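Local atomic coordinates of cytidine deaminase (Burkholderia pseudomallei, PDB entry 3DMO), a protein that probably deaminates cytidine and 2'-deoxycytidine to uridine and 2'-deoxyuridine with a bound zinc ion, salvaging pyrimidines for UMP synthesis. Residues A13-E16 with A17-A21. Numbering follows the deposited sequence.
Sequences ALIE and AAKAA
Lys19 lies over the preceding turn of helix 11-22, between Ile15 and Glu16. Its first side-chain bonds cover the carbonyl of Ile15, with Lys19 CG 3.4 Å from Ile15 O. Ile15 O also accepts the backbone N-H of Lys19, with Lys19 N 2.9 Å away. Three more i to i+4 bonds follow the regular alpha-helical pattern: Ala17 to Ala13, Ala18 to Leu14 and Ala20 to Glu16.

Beyond CG the lysine chain is fully extended and runs beside Ile15, pointing the same way. Ile15 CG2 is placed anti to its own backbone N (chi1 -76°, measured to CG1), and this methyl meets Lys19 CE at 3.9 Å. Glu16 approaches the lysine from another direction. Its chain bends at chi2 (-51°), which leaves Glu16 OE2 4.0 Å from Lys19 CD. Glu16 OE2 stays 4.2 Å from Lys19 NZ, beyond a salt bridge.

The packed side holds Leu14, Ile15 and Ala18, which are buried. Leu14 and Ala18, with the partly exposed Ala17, touch Ala37 of strand 34-40, while Ile15 reaches Val114 and Thr116 of strand 112-116. The helix is thus packed on the mixed beta-sheet of the deaminase fold. Ala18 lies about 9 Å, side chain to side chain, from Glu63, the predicted proton donor. The loose side carries Glu16 and Ala20, which are exposed. Within the turn, Ala18 CB sits 3.5 Å from Ile15 O.

The chemistry divides accordingly. Backbone bonds hold the turn itself. The side chains of Leu14, Ile15, Ala17 and Ala18 pack it on the sheet. The Glu16-Lys19 pair probably adds only a modest, solvent-weakened attraction at its surface.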
loop_
_atom_site.group_PDB
_atom_site.type_symbol
_atom_site.label_atom_id
_atom_site.label_comp_id
_atom_site.label_asym_id
_atom_site.label_seq_id
_atom_site.Cartn_x
_atom_site.Cartn_y
_atom_site.Cartn_z
ATOM N N ALA A 13 -16.228 25.878 7.964
ATOM C CA ALA A 13 -16.278 25.041 9.156
ATOM C C ALA A 13 -15.570 23.701 8.939
ATOM O O ALA A 13 -14.871 23.224 9.835
ATOM C CB ALA A 13 -17.715 24.812 9.580
ATOM N N LEU A 14 -15.761 23.105 7.761
ATOM C CA LEU A 14 -15.130 21.816 7.428
ATOM C C LEU A 14 -13.604 21.970 7.318
ATOM O O LEU A 14 -12.850 21.093 7.746
ATOM C CB LEU A 14 -15.688 21.249 6.118
ATOM C CG LEU A 14 -16.241 19.819 6.011
ATOM C CD1 LEU A 14 -15.900 19.198 4.661
ATOM C CD2 LEU A 14 -15.857 18.868 7.150
ATOM N N ILE A 15 -13.160 23.088 6.752
ATOM C CA ILE A 15 -11.725 23.382 6.650
ATOM C C ILE A 15 -11.112 23.555 8.041
ATOM O O ILE A 15 -10.025 23.038 8.319
ATOM C CB ILE A 15 -11.459 24.623 5.766
ATOM C CG1 ILE A 15 -11.630 24.260 4.284
ATOM C CG2 ILE A 15 -10.057 25.196 6.028
ATOM C CD1 ILE A 15 -11.857 25.469 3.352
ATOM N N GLU A 16 -11.813 24.266 8.921
ATOM C CA GLU A 16 -11.341 24.438 10.296
ATOM C C GLU A 16 -11.195 23.100 11.028
ATOM O O GLU A 16 -10.267 22.914 11.813
ATOM C CB GLU A 16 -12.236 25.407 11.091
ATOM C CG GLU A 16 -12.042 26.894 10.729
ATOM C CD GLU A 16 -10.569 27.344 10.771
ATOM O OE1 GLU A 16 -9.912 27.174 11.828
ATOM O OE2 GLU A 16 -10.066 27.862 9.742
ATOM N N ALA A 17 -12.106 22.168 10.759
ATOM C CA ALA A 17 -12.015 20.821 11.330
ATOM C C ALA A 17 -10.829 20.031 10.743
ATOM O O ALA A 17 -10.145 19.307 11.464
ATOM C CB ALA A 17 -13.335 20.072 11.147
ATOM N N ALA A 18 -10.578 20.196 9.445
ATOM C CA ALA A 18 -9.434 19.553 8.790
ATOM C C ALA A 18 -8.103 20.062 9.360
ATOM O O ALA A 18 -7.164 19.289 9.550
ATOM C CB ALA A 18 -9.494 19.762 7.287
ATOM N N LYS A 19 -8.031 21.357 9.646
ATOM C CA LYS A 19 -6.832 21.938 10.270
ATOM C C LYS A 19 -6.635 21.433 11.702
ATOM O O LYS A 19 -5.508 21.194 12.124
ATOM C CB LYS A 19 -6.886 23.470 10.236
ATOM C CG LYS A 19 -6.806 24.058 8.850
ATOM C CD LYS A 19 -6.876 25.590 8.865
ATOM C CE LYS A 19 -6.599 26.127 7.471
ATOM N NZ LYS A 19 -6.625 27.613 7.413
ATOM N N ALA A 20 -7.729 21.263 12.446
ATOM C CA ALA A 20 -7.649 20.684 13.785
ATOM C C ALA A 20 -7.180 19.226 13.731
ATOM O O ALA A 20 -6.385 18.807 14.574
ATOM C CB ALA A 20 -8.992 20.805 14.526
ATOM N N ALA A 21 -7.669 18.478 12.735
ATOM C CA ALA A 21 -7.244 17.095 12.469
ATOM C C ALA A 21 -5.743 17.019 12.189
ATOM O O ALA A 21 -5.037 16.183 12.757
ATOM C CB ALA A 21 -8.030 16.520 11.298
#